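Local coordinates for entry-fusion complex associated protein OPG083 (PDB 6CJ6) that serves as a component of the vaccinia virus entry-fusion complex, which merges viral and cellular membranes and delivers the virion core into the host cytoplasm, at residues A[87-92]-A[151-156]; A[16-21]-A[60-65]; A[133-138]-A[157-162]. All blocks are in the same frame, centred on the assembly; numbering follows the deposited sequence.

Interaction 1: residues A[87-92]-A[151-156]. With PDO (1,3-propandiol), chain B; PDO (1,3-propandiol), chain Z; MOH (methanol), chain C; EDO (1,2-ethanediol), chain N.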
loop_
_atom_site.group_PDB
_atom_site.type_symbol
_atom_site.label_atom_id
_atom_site.label_comp_id
_atom_site.label_asym_id
_atom_site.label_seq_id
_atom_site.Cartn_x
_atom_site.Cartn_y
_atom_site.Cartn_z
ATOM N N GLU A 87 6.715 4.776 -12.904
ATOM C CA GLU A 87 5.839 5.253 -13.967
ATOM C C GLU A 87 4.569 4.419 -14.068
ATOM O O GLU A 87 3.524 4.929 -14.490
ATOM C CB GLU A 87 6.591 5.289 -15.296
ATOM C CG GLU A 87 5.762 5.780 -16.472
ATOM C CD GLU A 87 6.567 6.618 -17.445
ATOM O OE1 GLU A 87 7.676 7.061 -17.076
ATOM O OE2 GLU A 87 6.088 6.836 -18.577
ATOM N N GLU A 88 4.628 3.146 -13.678
ATOM C CA GLU A 88 3.424 2.323 -13.697
ATOM C C GLU A 88 2.482 2.695 -12.557
ATOM O O GLU A 88 1.257 2.687 -12.727
ATOM C CB GLU A 88 3.793 0.841 -13.645
ATOM N N ILE A 89 3.035 3.033 -11.392
ATOM C CA ILE A 89 2.200 3.416 -10.259
ATOM C C ILE A 89 1.685 4.843 -10.415
ATOM O O ILE A 89 0.545 5.147 -10.048
ATOM C CB ILE A 89 2.949 3.192 -8.931
ATOM C CG1 ILE A 89 3.050 1.694 -8.632
ATOM C CG2 ILE A 89 2.260 3.920 -7.782
ATOM C CD1 ILE A 89 3.528 1.371 -7.231
ATOM N N GLY A 90 2.504 5.731 -10.976
ATOM C CA GLY A 90 2.106 7.111 -11.162
ATOM C C GLY A 90 2.741 8.056 -10.161
ATOM O O GLY A 90 2.093 8.992 -9.686
ATOM N N ILE A 91 4.009 7.819 -9.836
ATOM C CA ILE A 91 4.761 8.641 -8.894
ATOM C C ILE A 91 6.020 9.140 -9.594
ATOM O O ILE A 91 6.749 8.350 -10.203
ATOM C CB ILE A 91 5.122 7.849 -7.623
ATOM C CG1 ILE A 91 3.855 7.473 -6.849
ATOM C CG2 ILE A 91 6.075 8.644 -6.745
ATOM C CD1 ILE A 91 4.111 6.605 -5.639
ATOM N N ASP A 92 6.270 10.445 -9.508
ATOM C CA ASP A 92 7.467 11.046 -10.084
ATOM C C ASP A 92 8.571 11.042 -9.034
ATOM O O ASP A 92 8.402 11.600 -7.947
ATOM C CB ASP A 92 7.177 12.473 -10.544
ATOM C CG ASP A 92 8.230 13.008 -11.500
ATOM O OD1 ASP A 92 9.435 12.795 -11.252
ATOM O OD2 ASP A 92 7.846 13.641 -12.507
ATOM N N LEU A 151 -2.868 2.604 -1.711
ATOM C CA LEU A 151 -2.220 1.415 -1.170
ATOM C C LEU A 151 -2.439 0.212 -2.080
ATOM O O LEU A 151 -1.523 -0.592 -2.294
ATOM C CB LEU A 151 -2.744 1.140 0.239
ATOM C CG LEU A 151 -2.019 0.071 1.054
ATOM C CD1 LEU A 151 -0.552 0.425 1.214
ATOM C CD2 LEU A 151 -2.680 -0.099 2.412
ATOM N N GLN A 152 -3.646 0.081 -2.638
ATOM C CA GLN A 152 -3.943 -1.043 -3.521
ATOM C C GLN A 152 -3.033 -1.041 -4.742
ATOM O O GLN A 152 -2.430 -2.067 -5.082
ATOM C CB GLN A 152 -5.412 -1.009 -3.947
ATOM C CG GLN A 152 -5.668 -1.754 -5.252
ATOM C CD GLN A 152 -7.138 -1.959 -5.545
ATOM O OE1 GLN A 152 -7.916 -2.318 -4.661
ATOM N NE2 GLN A 152 -7.527 -1.734 -6.791
ATOM N N THR A 153 -2.927 0.107 -5.418
ATOM C CA THR A 153 -2.036 0.210 -6.569
ATOM C C THR A 153 -0.610 -0.172 -6.191
ATOM O O THR A 153 0.078 -0.869 -6.945
ATOM C CB THR A 153 -2.079 1.632 -7.129
ATOM O OG1 THR A 153 -3.442 2.053 -7.260
ATOM C CG2 THR A 153 -1.404 1.693 -8.498
ATOM N N ILE A 154 -0.159 0.260 -5.013
ATOM C CA ILE A 154 1.192 -0.054 -4.558
ATOM C C ILE A 154 1.329 -1.537 -4.216
ATOM O O ILE A 154 2.358 -2.158 -4.514
ATOM C CB ILE A 154 1.585 0.870 -3.391
ATOM C CG1 ILE A 154 1.748 2.307 -3.894
ATOM C CG2 ILE A 154 2.854 0.379 -2.708
ATOM C CD1 ILE A 154 2.141 3.288 -2.823
ATOM N N VAL A 155 0.307 -2.129 -3.586
ATOM C CA VAL A 155 0.342 -3.568 -3.309
ATOM C C VAL A 155 0.535 -4.349 -4.601
ATOM O O VAL A 155 1.485 -5.122 -4.748
ATOM C CB VAL A 155 -0.931 -4.025 -2.574
ATOM C CG1 VAL A 155 -1.018 -5.547 -2.586
ATOM C CG2 VAL A 155 -0.954 -3.519 -1.148
ATOM N N LYS A 156 -0.361 -4.137 -5.566
ATOM C CA LYS A 156 -0.375 -4.934 -6.785
ATOM C C LYS A 156 0.891 -4.783 -7.621
ATOM O O LYS A 156 1.064 -5.532 -8.587
ATOM C CB LYS A 156 -1.624 -4.599 -7.603
ATOM C CG LYS A 156 -2.917 -4.731 -6.806
ATOM C CD LYS A 156 -4.141 -4.503 -7.672
ATOM C CE LYS A 156 -4.394 -5.694 -8.569
ATOM N NZ LYS A 156 -5.499 -5.439 -9.533
HETATM C C1 PDO B . 9.342 16.130 -13.443
HETATM O O1 PDO B . 10.094 15.350 -12.506
HETATM C C2 PDO B . 9.960 15.994 -14.829
HETATM C C3 PDO B . 8.883 15.975 -15.908
HETATM O O3 PDO B . 9.450 15.515 -17.140
HETATM C C1 PDO Z . 2.784 -2.766 -12.641
HETATM O O1 PDO Z . 3.800 -1.960 -12.033
HETATM C C2 PDO Z . 1.530 -1.927 -12.854
HETATM C C3 PDO Z . 0.783 -2.370 -14.106
HETATM O O3 PDO Z . 0.090 -1.252 -14.670
HETATM C C MOH C . -10.735 -2.546 -6.493
HETATM O O MOH C . -10.891 -1.918 -5.236
HETATM C C1 EDO N . -3.949 -8.424 -11.303
HETATM O O1 EDO N . -3.642 -7.026 -11.269
HETATM C C2 EDO N . -5.419 -8.630 -10.957
HETATM O O2 EDO N . -5.588 -9.906 -10.332
#

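Interaction 2: residues A[16-21]-A[60-65]. With PDO (1,3-propandiol), chain X.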
loop_
_atom_site.group_PDB
_atom_site.type_symbol
_atom_site.label_atom_id
_atom_site.label_comp_id
_atom_site.label_asym_id
_atom_site.label_seq_id
_atom_site.Cartn_x
_atom_site.Cartn_y
_atom_site.Cartn_z
ATOM N N ASP A 16 6.219 -1.621 6.196
ATOM C CA ASP A 16 6.891 -1.428 7.476
ATOM C C ASP A 16 7.325 0.020 7.647
ATOM O O ASP A 16 7.190 0.592 8.735
ATOM C CB ASP A 16 8.088 -2.372 7.587
ATOM C CG ASP A 16 7.672 -3.821 7.740
ATOM O OD1 ASP A 16 6.468 -4.068 7.961
ATOM O OD2 ASP A 16 8.544 -4.710 7.638
ATOM N N SER A 17 7.843 0.628 6.577
ATOM C CA SER A 17 8.156 2.054 6.601
ATOM C C SER A 17 6.895 2.889 6.765
ATOM O O SER A 17 6.865 3.839 7.556
ATOM C CB SER A 17 8.872 2.441 5.307
ATOM O OG SER A 17 8.913 3.850 5.152
ATOM N N TYR A 18 5.844 2.547 6.020
ATOM C CA TYR A 18 4.625 3.345 6.041
ATOM C C TYR A 18 3.921 3.251 7.390
ATOM O O TYR A 18 3.354 4.240 7.868
ATOM C CB TYR A 18 3.705 2.903 4.901
ATOM C CG TYR A 18 2.426 3.695 4.784
ATOM C CD1 TYR A 18 2.442 5.085 4.786
ATOM C CD2 TYR A 18 1.203 3.054 4.649
ATOM C CE1 TYR A 18 1.273 5.810 4.672
ATOM C CE2 TYR A 18 0.030 3.772 4.534
ATOM C CZ TYR A 18 0.071 5.148 4.546
ATOM O OH TYR A 18 -1.096 5.864 4.434
ATOM N N LEU A 19 3.958 2.075 8.027
ATOM C CA LEU A 19 3.288 1.915 9.316
ATOM C C LEU A 19 3.952 2.756 10.402
ATOM O O LEU A 19 3.261 3.323 11.257
ATOM C CB LEU A 19 3.228 0.440 9.714
ATOM C CG LEU A 19 2.284 -0.432 8.884
ATOM C CD1 LEU A 19 2.408 -1.899 9.273
ATOM C CD2 LEU A 19 0.848 0.046 9.020
ATOM N N GLN A 20 5.286 2.844 10.391
ATOM C CA GLN A 20 5.984 3.704 11.344
ATOM C C GLN A 20 5.489 5.141 11.249
ATOM O O GLN A 20 5.210 5.788 12.266
ATOM C CB GLN A 20 7.490 3.663 11.085
ATOM C CG GLN A 20 8.224 2.481 11.683
ATOM C CD GLN A 20 9.731 2.654 11.603
ATOM O OE1 GLN A 20 10.225 3.754 11.365
ATOM N NE2 GLN A 20 10.468 1.566 11.795
ATOM N N LYS A 21 5.377 5.658 10.025
ATOM C CA LYS A 21 4.954 7.040 9.836
ATOM C C LYS A 21 3.502 7.237 10.255
ATOM O O LYS A 21 3.148 8.283 10.811
ATOM C CB LYS A 21 5.159 7.438 8.376
ATOM C CG LYS A 21 6.600 7.318 7.895
ATOM C CD LYS A 21 6.649 6.971 6.415
ATOM C CE LYS A 21 7.745 7.730 5.682
ATOM N NZ LYS A 21 9.112 7.358 6.133
ATOM N N ARG A 60 -4.488 13.457 1.863
ATOM C CA ARG A 60 -3.241 14.094 1.447
ATOM C C ARG A 60 -2.089 13.702 2.362
ATOM O O ARG A 60 -0.967 13.468 1.895
ATOM C CB ARG A 60 -3.398 15.615 1.414
ATOM C CG ARG A 60 -4.070 16.168 0.164
ATOM C CD ARG A 60 -3.145 16.146 -1.052
ATOM N NE ARG A 60 -1.817 16.676 -0.762
ATOM C CZ ARG A 60 -0.683 16.025 -0.997
ATOM N NH1 ARG A 60 -0.706 14.819 -1.543
ATOM N NH2 ARG A 60 0.482 16.589 -0.699
ATOM N N LEU A 61 -2.342 13.633 3.672
ATOM C CA LEU A 61 -1.305 13.185 4.598
ATOM C C LEU A 61 -0.965 11.720 4.368
ATOM O O LEU A 61 0.202 11.324 4.465
ATOM C CB LEU A 61 -1.758 13.412 6.040
ATOM C CG LEU A 61 -0.914 12.797 7.158
ATOM C CD1 LEU A 61 0.518 13.314 7.109
ATOM C CD2 LEU A 61 -1.549 13.076 8.514
ATOM N N SER A 62 -1.976 10.902 4.070
ATOM C CA SER A 62 -1.734 9.498 3.764
ATOM C C SER A 62 -0.818 9.367 2.555
ATOM O O SER A 62 0.245 8.742 2.628
ATOM C CB SER A 62 -3.066 8.785 3.517
ATOM O OG SER A 62 -3.910 8.859 4.651
ATOM N N PHE A 63 -1.206 9.986 1.438
ATOM C CA PHE A 63 -0.410 9.899 0.217
ATOM C C PHE A 63 0.989 10.477 0.395
ATOM O O PHE A 63 1.932 10.019 -0.255
ATOM C CB PHE A 63 -1.141 10.584 -0.936
ATOM C CG PHE A 63 -2.093 9.684 -1.668
ATOM C CD1 PHE A 63 -1.620 8.761 -2.588
ATOM C CD2 PHE A 63 -3.456 9.763 -1.444
ATOM C CE1 PHE A 63 -2.490 7.934 -3.268
ATOM C CE2 PHE A 63 -4.332 8.935 -2.120
ATOM C CZ PHE A 63 -3.844 8.017 -3.034
ATOM N N THR A 64 1.150 11.476 1.265
ATOM C CA THR A 64 2.475 12.056 1.476
ATOM C C THR A 64 3.429 11.043 2.099
ATOM O O THR A 64 4.512 10.787 1.559
ATOM C CB THR A 64 2.375 13.326 2.325
ATOM O OG1 THR A 64 1.635 14.320 1.607
ATOM C CG2 THR A 64 3.758 13.868 2.628
ATOM N N LEU A 65 3.046 10.451 3.234
ATOM C CA LEU A 65 3.861 9.396 3.829
ATOM C C LEU A 65 3.872 8.147 2.956
ATOM O O LEU A 65 4.859 7.401 2.949
ATOM C CB LEU A 65 3.336 9.053 5.222
ATOM C CG LEU A 65 3.262 10.189 6.243
ATOM C CD1 LEU A 65 2.517 9.735 7.489
ATOM C CD2 LEU A 65 4.652 10.677 6.601
HETATM C C1 PDO X . 11.941 2.556 7.561
HETATM O O1 PDO X . 11.124 1.407 7.305
HETATM C C2 PDO X . 11.197 3.814 7.129
HETATM C C3 PDO X . 10.376 4.385 8.279
HETATM O O3 PDO X . 9.568 5.465 7.798
#

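Interaction 3: residues A[133-138]-A[157-162]. With PDO (1,3-propandiol), chain Z; EOH (ethanol), chain D.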
loop_
_atom_site.group_PDB
_atom_site.type_symbol
_atom_site.label_atom_id
_atom_site.label_comp_id
_atom_site.label_asym_id
_atom_site.label_seq_id
_atom_site.Cartn_x
_atom_site.Cartn_y
_atom_site.Cartn_z
ATOM N N GLN A 133 6.212 -21.859 2.824
ATOM C CA GLN A 133 6.403 -20.428 2.993
ATOM C C GLN A 133 5.053 -19.721 2.980
ATOM O O GLN A 133 4.011 -20.325 2.709
ATOM C CB GLN A 133 7.316 -19.841 1.906
ATOM C CG GLN A 133 8.770 -20.270 2.006
ATOM C CD GLN A 133 9.693 -19.373 1.207
ATOM O OE1 GLN A 133 10.054 -18.284 1.651
ATOM N NE2 GLN A 133 10.077 -19.825 0.017
ATOM N N HIS A 134 5.082 -18.424 3.280
ATOM C CA HIS A 134 3.881 -17.604 3.267
ATOM C C HIS A 134 4.256 -16.189 2.857
ATOM O O HIS A 134 5.340 -15.699 3.186
ATOM C CB HIS A 134 3.187 -17.582 4.636
ATOM C CG HIS A 134 3.949 -16.843 5.695
ATOM N ND1 HIS A 134 4.895 -17.450 6.493
ATOM C CD2 HIS A 134 3.895 -15.550 6.094
ATOM C CE1 HIS A 134 5.395 -16.563 7.335
ATOM N NE2 HIS A 134 4.806 -15.402 7.113
ATOM N N MET A 135 3.353 -15.535 2.131
ATOM C CA MET A 135 3.517 -14.132 1.767
ATOM C C MET A 135 2.718 -13.287 2.750
ATOM O O MET A 135 1.484 -13.274 2.709
ATOM C CB MET A 135 3.067 -13.865 0.332
ATOM C CG MET A 135 3.121 -12.389 -0.037
ATOM S SD MET A 135 2.735 -12.045 -1.764
ATOM C CE MET A 135 4.129 -12.811 -2.586
ATOM N N LEU A 136 3.423 -12.590 3.636
ATOM C CA LEU A 136 2.768 -11.651 4.534
ATOM C C LEU A 136 2.404 -10.386 3.768
ATOM O O LEU A 136 3.244 -9.798 3.081
ATOM C CB LEU A 136 3.694 -11.306 5.699
ATOM C CG LEU A 136 3.145 -10.254 6.664
ATOM C CD1 LEU A 136 1.986 -10.826 7.471
ATOM C CD2 LEU A 136 4.240 -9.723 7.575
ATOM N N LEU A 137 1.143 -9.967 3.890
ATOM C CA LEU A 137 0.619 -8.820 3.145
ATOM C C LEU A 137 -0.192 -7.966 4.119
ATOM O O LEU A 137 -1.397 -8.167 4.285
ATOM C CB LEU A 137 -0.223 -9.293 1.969
ATOM C CG LEU A 137 -0.177 -8.434 0.710
ATOM C CD1 LEU A 137 1.262 -8.224 0.294
ATOM C CD2 LEU A 137 -0.963 -9.096 -0.404
ATOM N N GLN A 138 0.477 -7.012 4.763
ATOM C CA GLN A 138 -0.176 -6.121 5.712
ATOM C C GLN A 138 -0.952 -5.048 4.958
ATOM O O GLN A 138 -0.361 -4.239 4.235
ATOM C CB GLN A 138 0.868 -5.481 6.621
ATOM C CG GLN A 138 1.515 -6.458 7.578
ATOM C CD GLN A 138 2.926 -6.062 7.939
ATOM O OE1 GLN A 138 3.869 -6.336 7.194
ATOM N NE2 GLN A 138 3.082 -5.410 9.086
ATOM N N SER A 157 1.779 -3.850 -7.275
ATOM C CA SER A 157 3.040 -3.672 -7.983
ATOM C C SER A 157 4.230 -4.153 -7.162
ATOM O O SER A 157 4.992 -5.007 -7.622
ATOM C CB SER A 157 3.218 -2.206 -8.400
ATOM O OG SER A 157 4.405 -2.039 -9.155
ATOM N N LEU A 158 4.409 -3.629 -5.946
ATOM C CA LEU A 158 5.538 -4.037 -5.117
ATOM C C LEU A 158 5.443 -5.493 -4.674
ATOM O O LEU A 158 6.463 -6.078 -4.294
ATOM C CB LEU A 158 5.656 -3.136 -3.886
ATOM C CG LEU A 158 5.958 -1.649 -4.072
ATOM C CD1 LEU A 158 6.184 -1.000 -2.724
ATOM C CD2 LEU A 158 7.166 -1.439 -4.952
ATOM N N ASN A 159 4.247 -6.086 -4.706
ATOM C CA ASN A 159 4.082 -7.471 -4.283
ATOM C C ASN A 159 4.726 -8.452 -5.246
ATOM O O ASN A 159 5.008 -9.591 -4.857
ATOM C CB ASN A 159 2.598 -7.809 -4.187
ATOM C CG ASN A 159 2.313 -8.848 -3.147
ATOM O OD1 ASN A 159 3.077 -9.005 -2.194
ATOM N ND2 ASN A 159 1.210 -9.568 -3.314
ATOM N N LYS A 160 4.945 -8.047 -6.492
ATOM C CA LYS A 160 5.508 -8.917 -7.509
ATOM C C LYS A 160 7.030 -8.938 -7.501
ATOM O O LYS A 160 7.623 -9.708 -8.260
ATOM C CB LYS A 160 5.010 -8.489 -8.894
ATOM C CG LYS A 160 3.496 -8.508 -9.061
ATOM C CD LYS A 160 3.096 -7.829 -10.363
ATOM C CE LYS A 160 1.604 -7.940 -10.624
ATOM N NZ LYS A 160 1.191 -7.133 -11.810
ATOM N N ILE A 161 7.677 -8.130 -6.664
ATOM C CA ILE A 161 9.129 -7.972 -6.680
ATOM C C ILE A 161 9.705 -8.669 -5.457
ATOM O O ILE A 161 9.447 -8.258 -4.320
ATOM C CB ILE A 161 9.536 -6.493 -6.726
ATOM C CG1 ILE A 161 8.845 -5.797 -7.899
ATOM C CG2 ILE A 161 11.044 -6.362 -6.844
ATOM C CD1 ILE A 161 9.152 -4.321 -7.988
ATOM N N TYR A 162 10.504 -9.703 -5.696
ATOM C CA TYR A 162 10.953 -10.611 -4.649
ATOM C C TYR A 162 12.255 -10.123 -4.024
ATOM O O TYR A 162 13.164 -9.664 -4.722
ATOM C CB TYR A 162 11.137 -12.013 -5.239
ATOM C CG TYR A 162 11.791 -13.028 -4.329
ATOM C CD1 TYR A 162 11.354 -13.208 -3.022
ATOM C CD2 TYR A 162 12.823 -13.834 -4.791
ATOM C CE1 TYR A 162 11.948 -14.145 -2.193
ATOM C CE2 TYR A 162 13.418 -14.775 -3.973
ATOM C CZ TYR A 162 12.978 -14.927 -2.675
ATOM O OH TYR A 162 13.572 -15.864 -1.859
HETATM C C1 PDO Z . 2.784 -2.766 -12.641
HETATM O O1 PDO Z . 3.800 -1.960 -12.033
HETATM C C2 PDO Z . 1.530 -1.927 -12.854
HETATM C C3 PDO Z . 0.783 -2.370 -14.106
HETATM O O3 PDO Z . 0.090 -1.252 -14.670
HETATM C C1 EOH D . -1.442 -4.425 -12.509
HETATM C C2 EOH D . -2.886 -4.342 -12.556
HETATM O O EOH D . -0.944 -4.483 -11.183
#

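Interaction 1: residues A[87-92]-A[151-156]
I89, in the last turn of helix 79-89, meets T153 and I154 on helix 145-158, and it makes all the contacts within 4.5 Å between the two segments. Its longer branch does the reaching: CG1 is anti to the carbonyl carbon (chi1 -73°), and CD1 comes to rest 3.8 Å from I154 CA and 3.9 Å from I154 CG1. The two isoleucines cross at about a right angle. The other branch faces T153, with I89 CG2 4.3 Å from T153 CG2. T153 gives this side its methyl, while its OG1 is bonded to the carbonyl of C149 one turn back in its own helix. This is helix-to-helix packing in the core of the L1/F9 fold; I154 continues onto F14 and M66, and L103 of helix 102-113 touches both I89 and T153. G90 follows with positive phi (104°), the first residue to leave helical geometry, and its backbone is hydrogen-bonded to L103. I91 turns its side chain back inward and lies on F70, as I89 does. By D92 the chain has left the contact, and this carboxylate bonds through OD1 to the backbone N of D94.

Interaction 2: residues A[16-21]-A[60-65]
Y18 has CG anti to its backbone N (chi1 -178°), which swings the ring across from helix 10-24 to S62 and L65. L65 takes the other common setting, CG anti to the carbonyl carbon (chi1 -58°), which directs its two methyls onto K21. The helix segments 16-21 and 60-65 run nearer antiparallel than parallel, at 137°, with their axes 10.4 Å apart.

L65 CB lies at the edge of the tyrosine ring and in its plane, 3.9 Å from Y18 CE1, and the two side chains cross at about a right angle. Farther out, Y18 OH comes 3.6 Å from S62 CB. Beyond CB, L65 CD1 packs 3.6 Å from K21 CB, with L65 CD2 close beside it. That is the lysine's closest touch; its chain then runs past the L65 carbonyl oxygen before NZ turns off to donate to O3 of a bound 1,3-propanediol at 2.6 Å. On the far helix, R60 O receives T64 N and T64 OG1 from opposite faces of its carbonyl plane.

M66 also touches Y18, while V140 and T142 close the helix pair against strand 133-141 and the loop that follows it. The two segments thus meet by apolar packing, while bonds from S17 OG to S69 and E72 join the same helices beyond L65. Y18 OH is buried with no hydrogen-bonding partner in the model, though a methanol lies about 3 Å from the tyrosine side chain. The end of the lysine leads away, consistent with its charge staying outside the apolar part.

Interaction 3: residues A[133-138]-A[157-162]
In the type I beta turn L158 to I161, which follows the helical part of 157-162, N159 points its amide at M135 and L137 on strand 133-141. The two strand residues are two apart, so both face the same side of the sheet, and the asparagine approaches them from the opposite direction.

M135 is extended through chi1 and chi2 (both 175°), which carries its sulfur out to the amide; the bend at chi3 only sets where CE goes. SD stands nearly equidistant from the two ends of the group, 3.1 Å from N159 OD1 and 3.3 Å from N159 ND2. It comes obliquely at this O/N end, slightly to one side of the amide plane. The leucine methyls lie over the opposite side: L137 CD1 is 3.2 Å from N159 OD1, and L137 CD2 lies 3.7 Å from N159 ND2. The approaches to OD1 are tight, and L137 has its chi1 at -146°, well off a staggered value, consistent with some strain. N159 OD1 is buried with no hydrogen-bonding partner in the model, unusual for an amide oxygen, so which way round the amide sits is not certain.

The same two strand side chains rest on C127, whose disulfide with C47 links strand 119-127 of one sheet to strand 47-53 of the other. Backbone bonds from M135 and L137 to A48, and from H134 to K5 and F7, set the strand between its two parallel neighbours. T9 reaches N159 from the loop before helix 10-24. The turn packs on the face of strand 133-141 that also meets C127 and I124, in a fold of helices laid against parallel sheets.

Overall arrangement
Helix 145-158 joins interaction 1 to interaction 3: their centres are 15 Å apart, and I89 CD1 packs 3.8 Å from S157 CB. The two also meet through V155 CG1, 4.2 Å from L137 CD2. A 1,3-propanediol sits at this seam, bonded to S157 OG and touching E88 CB. Interaction 2 lies about 14 Å, centre to centre, from interaction 1, with nearest atoms about 5 Å apart; its helices 10-24 and 59-74 both also touch helix 145-158. Interactions 2 and 3 fall on opposite sides of the chain's centre, yet D16 and L19 reach Q138, with L19 CD1 3.6 Å from Q138 NE2.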